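Local coordinates for protein 16 kDa salivary peptide (Culex quinquefasciatus, PDB 7KCG) that is a mosquito salivary protein of unknown function whose beta-trefoil fold, related to the ricin-type lectins, suggests that it may bind sugars, at residues N54-N59 against L86-G91; E68-F73 against N109-H114; P102-I107 against E137-K142. All coordinates share one frame; numbering follows the deposited sequence.

Contact 1 (N54-N59 against L86-G91). With FMT (formic acid), chain D.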
# COMPACT_ATOMS: atom_id res chain seq x y z
N ASN A 54 7.90 6.61 10.01
CA ASN A 54 7.22 6.18 8.79
C ASN A 54 7.61 4.75 8.45
O ASN A 54 8.30 4.06 9.21
CB ASN A 54 7.57 7.13 7.64
CG ASN A 54 7.23 8.57 7.95
OD1 ASN A 54 6.15 8.86 8.46
ND2 ASN A 54 8.14 9.48 7.63
N PHE A 55 7.14 4.29 7.29
CA PHE A 55 7.36 2.92 6.84
C PHE A 55 7.58 2.91 5.34
O PHE A 55 6.98 3.69 4.60
CB PHE A 55 6.17 2.00 7.15
CG PHE A 55 5.89 1.85 8.61
CD1 PHE A 55 6.58 0.93 9.37
CD2 PHE A 55 4.91 2.63 9.23
CE1 PHE A 55 6.33 0.80 10.74
CE2 PHE A 55 4.66 2.51 10.60
CZ PHE A 55 5.37 1.59 11.35
N ARG A 56 8.44 2.01 4.89
CA ARG A 56 8.51 1.63 3.49
C ARG A 56 7.81 0.29 3.28
O ARG A 56 7.83 -0.58 4.15
CB ARG A 56 9.96 1.54 3.02
CG ARG A 56 10.67 2.89 3.06
CD ARG A 56 11.98 2.83 2.30
NE ARG A 56 12.60 4.15 2.24
CZ ARG A 56 12.69 4.90 1.15
NH1 ARG A 56 12.23 4.46 -0.02
NH2 ARG A 56 13.28 6.09 1.23
N ILE A 57 7.20 0.14 2.10
CA ILE A 57 6.43 -1.05 1.75
C ILE A 57 6.98 -1.58 0.43
O ILE A 57 6.96 -0.87 -0.58
CB ILE A 57 4.93 -0.74 1.62
CG1 ILE A 57 4.37 -0.13 2.92
CG2 ILE A 57 4.12 -1.99 1.25
CD1 ILE A 57 2.94 0.42 2.75
N ARG A 58 7.43 -2.82 0.44
CA ARG A 58 8.06 -3.48 -0.73
C ARG A 58 7.36 -4.79 -1.09
O ARG A 58 7.12 -5.58 -0.22
CB ARG A 58 9.53 -3.76 -0.45
CG ARG A 58 10.34 -4.07 -1.69
CD ARG A 58 11.79 -4.23 -1.36
NE ARG A 58 12.45 -3.03 -0.91
CZ ARG A 58 13.14 -2.23 -1.67
NH1 ARG A 58 13.23 -2.47 -2.96
NH2 ARG A 58 13.72 -1.17 -1.16
N ASN A 59 7.09 -4.98 -2.38
CA ASN A 59 6.46 -6.21 -2.91
C ASN A 59 7.50 -7.30 -2.91
O ASN A 59 8.45 -7.16 -3.60
CB ASN A 59 5.95 -6.00 -4.32
CG ASN A 59 5.34 -7.24 -4.90
OD1 ASN A 59 6.04 -8.07 -5.45
ND2 ASN A 59 4.04 -7.36 -4.79
N LEU A 86 16.59 3.63 -4.75
CA LEU A 86 15.84 3.99 -3.55
C LEU A 86 15.18 5.35 -3.72
O LEU A 86 15.83 6.33 -4.10
CB LEU A 86 16.77 3.99 -2.35
CG LEU A 86 16.09 3.91 -0.98
CD1 LEU A 86 15.36 2.58 -0.82
CD2 LEU A 86 17.14 4.11 0.11
N ILE A 87 13.88 5.42 -3.44
CA ILE A 87 13.13 6.66 -3.58
C ILE A 87 13.28 7.46 -2.29
O ILE A 87 12.95 6.97 -1.21
CB ILE A 87 11.65 6.37 -3.90
CG1 ILE A 87 11.56 5.80 -5.31
CG2 ILE A 87 10.79 7.62 -3.78
CD1 ILE A 87 10.15 5.49 -5.78
N ASN A 88 13.79 8.69 -2.42
CA ASN A 88 14.19 9.50 -1.28
C ASN A 88 13.39 10.79 -1.14
O ASN A 88 13.72 11.62 -0.29
CB ASN A 88 15.69 9.81 -1.38
CG ASN A 88 16.32 10.08 -0.02
OD1 ASN A 88 15.87 9.57 1.01
ND2 ASN A 88 17.37 10.90 -0.02
N ASP A 89 12.35 10.99 -1.95
CA ASP A 89 11.60 12.24 -1.96
C ASP A 89 10.28 12.17 -1.19
O ASP A 89 9.43 13.05 -1.37
CB ASP A 89 11.33 12.69 -3.41
CG ASP A 89 10.37 11.78 -4.16
OD1 ASP A 89 9.89 10.77 -3.58
OD2 ASP A 89 10.08 12.06 -5.34
N GLY A 90 10.08 11.13 -0.38
CA GLY A 90 8.84 10.95 0.35
C GLY A 90 7.80 10.11 -0.36
O GLY A 90 6.85 9.65 0.30
N GLY A 91 7.95 9.89 -1.66
CA GLY A 91 6.92 9.20 -2.41
C GLY A 91 6.78 7.74 -2.03
O GLY A 91 5.70 7.16 -2.20
C FMT D . 13.20 9.90 -6.72
O1 FMT D . 13.56 9.93 -5.56
O2 FMT D . 12.84 8.84 -7.37

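Contact 2 (E68-F73 against N109-H114). With FMT (formic acid), chain C.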
# COMPACT_ATOMS: atom_id res chain seq x y z
N GLU A 68 3.67 6.48 -4.50
CA GLU A 68 2.65 7.28 -5.16
C GLU A 68 3.33 8.27 -6.10
O GLU A 68 4.32 8.90 -5.74
CB GLU A 68 1.78 8.04 -4.16
CG GLU A 68 0.70 8.88 -4.84
CD GLU A 68 -0.19 9.65 -3.86
OE1 GLU A 68 -0.06 9.46 -2.63
OE2 GLU A 68 -1.03 10.45 -4.34
N SER A 69 2.76 8.42 -7.29
CA SER A 69 3.40 9.12 -8.40
C SER A 69 2.84 10.52 -8.59
O SER A 69 1.71 10.82 -8.20
CB SER A 69 3.22 8.31 -9.69
OG SER A 69 3.55 9.06 -10.85
N GLN A 70 3.65 11.37 -9.21
CA GLN A 70 3.15 12.67 -9.66
C GLN A 70 2.11 12.52 -10.75
O GLN A 70 1.16 13.32 -10.83
CB GLN A 70 4.30 13.54 -10.16
CG GLN A 70 5.11 14.21 -9.06
CD GLN A 70 5.09 15.72 -9.16
OE1 GLN A 70 5.79 16.32 -9.98
NE2 GLN A 70 4.26 16.36 -8.32
N GLN A 71 2.28 11.50 -11.58
CA GLN A 71 1.38 11.24 -12.72
C GLN A 71 0.01 10.86 -12.19
O GLN A 71 -0.06 10.28 -11.10
CB GLN A 71 1.97 10.10 -13.54
CG GLN A 71 3.39 10.36 -14.02
CD GLN A 71 3.82 9.36 -15.05
OE1 GLN A 71 3.02 8.81 -15.80
NE2 GLN A 71 5.12 9.10 -15.10
N LYS A 72 -1.03 11.16 -12.96
CA LYS A 72 -2.40 10.92 -12.46
C LYS A 72 -3.37 10.57 -13.58
O LYS A 72 -3.26 11.17 -14.64
CB LYS A 72 -2.91 12.13 -11.67
CG LYS A 72 -2.18 13.44 -11.84
CD LYS A 72 -2.37 14.37 -10.67
N PHE A 73 -4.21 9.57 -13.35
CA PHE A 73 -5.32 9.28 -14.29
C PHE A 73 -6.44 10.19 -13.79
O PHE A 73 -6.42 11.40 -14.07
CB PHE A 73 -5.59 7.77 -14.32
CG PHE A 73 -5.79 7.04 -13.01
CD1 PHE A 73 -4.72 6.69 -12.21
CD2 PHE A 73 -7.05 6.62 -12.61
CE1 PHE A 73 -4.90 6.01 -11.02
CE2 PHE A 73 -7.24 5.96 -11.42
CZ PHE A 73 -6.16 5.64 -10.62
N ASN A 109 0.42 8.37 2.27
CA ASN A 109 1.68 8.74 1.63
C ASN A 109 2.26 10.00 2.25
O ASN A 109 1.54 10.99 2.45
CB ASN A 109 1.45 8.94 0.13
CG ASN A 109 2.73 9.01 -0.63
OD1 ASN A 109 3.17 10.09 -1.02
ND2 ASN A 109 3.36 7.86 -0.83
N VAL A 110 3.56 9.98 2.54
CA VAL A 110 4.20 11.12 3.19
C VAL A 110 4.26 12.31 2.23
O VAL A 110 3.86 13.43 2.58
CB VAL A 110 5.61 10.73 3.68
CG1 VAL A 110 6.41 11.98 4.04
CG2 VAL A 110 5.53 9.76 4.84
N LYS A 111 4.75 12.08 1.01
CA LYS A 111 4.91 13.15 0.05
C LYS A 111 3.58 13.81 -0.30
O LYS A 111 3.47 15.04 -0.32
CB LYS A 111 5.58 12.61 -1.21
CG LYS A 111 5.89 13.65 -2.29
CD LYS A 111 6.47 12.98 -3.52
CE LYS A 111 6.77 13.98 -4.62
NZ LYS A 111 7.26 13.29 -5.84
N PHE A 112 2.56 13.01 -0.56
CA PHE A 112 1.33 13.53 -1.15
C PHE A 112 0.18 13.67 -0.15
O PHE A 112 -0.84 14.27 -0.51
CB PHE A 112 0.87 12.63 -2.29
CG PHE A 112 1.70 12.76 -3.54
CD1 PHE A 112 1.64 13.91 -4.31
CD2 PHE A 112 2.53 11.73 -3.94
CE1 PHE A 112 2.39 14.02 -5.46
CE2 PHE A 112 3.29 11.84 -5.10
CZ PHE A 112 3.21 12.99 -5.86
N SER A 113 0.32 13.12 1.05
CA SER A 113 -0.74 13.15 2.07
C SER A 113 -2.03 12.49 1.58
O SER A 113 -3.13 12.98 1.83
CB SER A 113 -1.02 14.58 2.55
OG SER A 113 0.11 15.15 3.19
N HIS A 114 -1.89 11.35 0.90
CA HIS A 114 -3.02 10.60 0.37
C HIS A 114 -3.05 9.21 0.98
O HIS A 114 -2.01 8.59 1.18
CB HIS A 114 -2.94 10.47 -1.15
CG HIS A 114 -3.10 11.77 -1.89
ND1 HIS A 114 -2.77 11.91 -3.22
CD2 HIS A 114 -3.57 12.97 -1.47
CE1 HIS A 114 -3.02 13.16 -3.59
NE2 HIS A 114 -3.50 13.82 -2.55
C FMT C . 6.84 9.32 -10.48
O1 FMT C . 6.48 10.30 -9.86
O2 FMT C . 6.21 8.78 -11.47
O HOH W 1 6.42 10.46 -6.60

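Contact 3 (P102-I107 against E137-K142)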
# COMPACT_ATOMS: atom_id res chain seq x y z
N PRO A 102 -10.80 -2.05 14.60
CA PRO A 102 -9.66 -2.77 15.17
C PRO A 102 -8.95 -3.65 14.15
O PRO A 102 -9.58 -4.38 13.38
CB PRO A 102 -10.30 -3.62 16.27
CG PRO A 102 -11.53 -2.87 16.63
CD PRO A 102 -12.04 -2.26 15.37
N GLY A 103 -7.62 -3.60 14.19
CA GLY A 103 -6.79 -4.34 13.25
C GLY A 103 -6.63 -3.71 11.88
O GLY A 103 -5.80 -4.19 11.09
N TYR A 104 -7.40 -2.67 11.55
CA TYR A 104 -7.28 -2.01 10.25
C TYR A 104 -6.49 -0.72 10.38
O TYR A 104 -6.61 0.01 11.37
CB TYR A 104 -8.64 -1.72 9.64
CG TYR A 104 -9.42 -2.96 9.27
CD1 TYR A 104 -9.25 -3.56 8.03
CD2 TYR A 104 -10.31 -3.55 10.17
CE1 TYR A 104 -9.94 -4.70 7.68
CE2 TYR A 104 -11.03 -4.69 9.83
CZ TYR A 104 -10.84 -5.26 8.57
OH TYR A 104 -11.52 -6.39 8.20
N PHE A 105 -5.70 -0.42 9.36
CA PHE A 105 -4.85 0.75 9.35
C PHE A 105 -5.16 1.60 8.12
O PHE A 105 -5.63 1.10 7.10
CB PHE A 105 -3.35 0.37 9.33
CG PHE A 105 -2.92 -0.43 10.52
CD1 PHE A 105 -3.14 -1.80 10.57
CD2 PHE A 105 -2.30 0.18 11.59
CE1 PHE A 105 -2.75 -2.55 11.69
CE2 PHE A 105 -1.90 -0.56 12.72
CZ PHE A 105 -2.12 -1.92 12.76
N HIS A 106 -4.92 2.90 8.26
CA HIS A 106 -4.78 3.82 7.15
C HIS A 106 -3.32 3.84 6.72
O HIS A 106 -2.42 3.84 7.57
CB HIS A 106 -5.25 5.22 7.57
CG HIS A 106 -6.71 5.30 7.89
ND1 HIS A 106 -7.19 5.85 9.06
CD2 HIS A 106 -7.80 4.90 7.19
CE1 HIS A 106 -8.51 5.80 9.06
NE2 HIS A 106 -8.91 5.23 7.94
N ILE A 107 -3.07 3.83 5.42
CA ILE A 107 -1.72 3.87 4.86
C ILE A 107 -1.62 5.17 4.07
O ILE A 107 -2.23 5.28 3.01
CB ILE A 107 -1.43 2.65 3.97
CG1 ILE A 107 -1.66 1.36 4.74
CG2 ILE A 107 -0.00 2.71 3.43
CD1 ILE A 107 -1.89 0.09 3.91
N GLU A 137 -9.26 1.43 4.49
CA GLU A 137 -8.82 0.72 5.68
C GLU A 137 -8.19 -0.60 5.28
O GLU A 137 -8.72 -1.31 4.41
CB GLU A 137 -10.00 0.51 6.65
CG GLU A 137 -10.51 1.84 7.21
CD GLU A 137 -11.71 1.69 8.13
OE1 GLU A 137 -12.44 0.70 7.98
OE2 GLU A 137 -11.91 2.57 9.00
N TRP A 138 -7.05 -0.92 5.88
CA TRP A 138 -6.24 -2.05 5.46
C TRP A 138 -5.86 -2.91 6.65
O TRP A 138 -5.33 -2.40 7.65
CB TRP A 138 -4.97 -1.58 4.74
CG TRP A 138 -5.28 -0.71 3.58
CD1 TRP A 138 -5.54 0.62 3.60
CD2 TRP A 138 -5.39 -1.12 2.20
NE1 TRP A 138 -5.80 1.08 2.32
CE2 TRP A 138 -5.70 0.03 1.45
CE3 TRP A 138 -5.23 -2.34 1.54
CZ2 TRP A 138 -5.85 -0.00 0.05
CZ3 TRP A 138 -5.39 -2.37 0.15
CH2 TRP A 138 -5.70 -1.21 -0.56
N ARG A 139 -6.07 -4.22 6.52
CA ARG A 139 -5.66 -5.17 7.55
C ARG A 139 -4.25 -5.67 7.25
O ARG A 139 -4.02 -6.27 6.19
CB ARG A 139 -6.63 -6.35 7.65
CG ARG A 139 -6.26 -7.33 8.77
CD ARG A 139 -7.36 -8.37 9.03
NE ARG A 139 -7.12 -9.64 8.33
CZ ARG A 139 -8.08 -10.45 7.88
NH1 ARG A 139 -9.36 -10.14 8.04
NH2 ARG A 139 -7.75 -11.58 7.27
N ILE A 140 -3.33 -5.46 8.18
CA ILE A 140 -1.92 -5.77 8.00
C ILE A 140 -1.55 -6.86 9.01
O ILE A 140 -1.57 -6.61 10.22
CB ILE A 140 -1.03 -4.53 8.18
CG1 ILE A 140 -1.42 -3.47 7.15
CG2 ILE A 140 0.43 -4.91 8.07
CD1 ILE A 140 -0.69 -2.15 7.32
N VAL A 141 -1.20 -8.04 8.51
CA VAL A 141 -0.93 -9.20 9.37
C VAL A 141 0.43 -9.80 9.03
O VAL A 141 0.79 -9.90 7.86
CB VAL A 141 -2.03 -10.28 9.23
CG1 VAL A 141 -1.80 -11.40 10.23
CG2 VAL A 141 -3.42 -9.67 9.40
N LYS A 142 1.16 -10.21 10.07
CA LYS A 142 2.43 -10.90 9.87
C LYS A 142 2.22 -12.20 9.09
O LYS A 142 1.19 -12.87 9.20
CB LYS A 142 3.10 -11.20 11.21
CG LYS A 142 3.56 -9.95 11.96
CD LYS A 142 4.20 -10.31 13.29
O HOH W 2 -5.30 4.08 3.56

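Contact 1 (N54-N59 against L86-G91)
Arg-56 carries its guanidinium under the isobutyl group of Leu-86, whose CD1 lies over one face of the planar group, displaced toward its rim and 3.7 Å from Arg-56 NH1. The same guanidinium uses its end to clasp the backbone of the loop: Arg-56 NH2 donates to Ile-87 O at 2.6 Å, and Arg-56 NH1 reaches that oxygen at 2.9 Å. Ile-87 O thus takes two N-H groups. Both bonds run within 4° of the guanidinium plane. NH1 addresses a lone pair in the carbonyl plane, whereas NH2 stands 20° off it. The arginine chain, extended from CG to NE, spans from strand to loop, where the nearest CA atoms, Arg-56 CA and Gly-91 CA, are 9.7 Å apart. Glu-65 forms a salt bridge with Arg-56 NH1, which probably fixes the rotation of the group and balances its charge. Arg-58 adds a looser touch, its NH2 passing 4.1 Å from Leu-86 CD1 while its NH1 is bonded to Gly-63 O. Farther along the loop, Asp-89 OD1 accepts from Gly-91 N at 2.9 Å, closing an Asx turn. A formic acid molecule, probably from the crystallisation liquor, binds weakly at Asn-88 N. The whole is a surface contact in which an arginine on strand 54-59 ties down the connection between strands 76-81 and 93-98 of the beta-trefoil.

Contact 2 (E68-F73 against N109-H114)
Glu-68, on strand 64-69 of the beta-trefoil, extends its side chain into the turn that follows strand 104-109, between Phe-112 and His-114. With CG anti to the backbone N (chi1 -180°) and the rest of the chain straight, its carboxylate arrives beside the histidine ring. His-114 ND1 donates to the syn lone pair of Glu-68 OE2 at 2.5 Å, with the oxygen tilted 22° from the ring plane. The other oxygen, Glu-68 OE1, is buried against carbon, 3.2 Å from Asn-109 CB, and has no polar partner in the model. The Phe-112 ring crosses the glutamate chain at a slant, its CD2 3.5 Å from Glu-68 CG, and its edge points CE2 at Glu-68 O. Gln-70 CG meets that ring in its plane at Phe-112 CZ, 3.9 Å away. The turn is braced from within by Asn-109, whose OD1 takes the N-H of Phe-112 on an in-plane lone pair, while its ND2 bonds to Gly-91 O. Lys-111, salt-bridged to Asp-89, also reaches across through a water: this water accepts from Lys-111 NZ at 3.0 Å and donates to Glu-68 O at 2.8 Å.

Contact 3 (P102-I107 against E137-K142)
Ile-107 and Trp-138 form the apolar centre, where Ile-107 CD1 sits over the five-membered ring of the indole, 3.9 Å from its centroid and 28° off the normal, as a CH-pi contact. The two side chains cross at about a right angle, and the CD1 methyl makes the contact. Ile-140 CD1 extends this patch, lying 4.1 Å from Phe-105 CD1, with Ile-96 of strand 93-98 packed against both residues. The backbones join here through one antiparallel hydrogen-bonded pair: Phe-105 N donates to Trp-138 O at 2.6 Å, and Trp-138 N returns a bond to Phe-105 O at 2.8 Å. Each of these oxygens also lies at the edge of the partner's aromatic ring. Beyond the pair the strands diverge, their short axes making an angle of 108°. The indole NE1 is bonded to Leu-116 O and more weakly to a water that also accepts from Ile-107 N. On the other face, Tyr-104 CE1 rests 3.7 Å from Arg-139 CB, and the guanidinium lies obliquely beside Tyr-104 OH. At the polar edge His-106 runs alongside Glu-137, its NE2 3.8 Å from Glu-137 CG, while the carboxylate forms a salt bridge with Arg-17. This pair sets the C-terminal strand 138-142 beside strand 104-109; the other edge of strand 138-142 pairs with strand 12-16, the first-to-last strand pairing that closes a beta-trefoil barrel.

How the contacts relate
Contacts 1 and 2 are neighbours, their centres about 12 Å apart, and the loop 86-91 of the one bonds directly to the turn 109-114 of the other. Their segments alternate along the chain, and strands 54-59 and 64-69, which pair in the sheet, supply one side of each. Contact 3 lies farther off, with centres about 18 Å from contact 1 and about 20 Å from contact 2, on the opposite side of the chain's centre from the latter. Ile-57 CD1 nevertheless packs 3.8 Å from Ile-107 CG2, linking contacts 1 and 3 through the interior. The putative sugar site is not located by these contacts; the formic acid molecules are probably crystallisation additives.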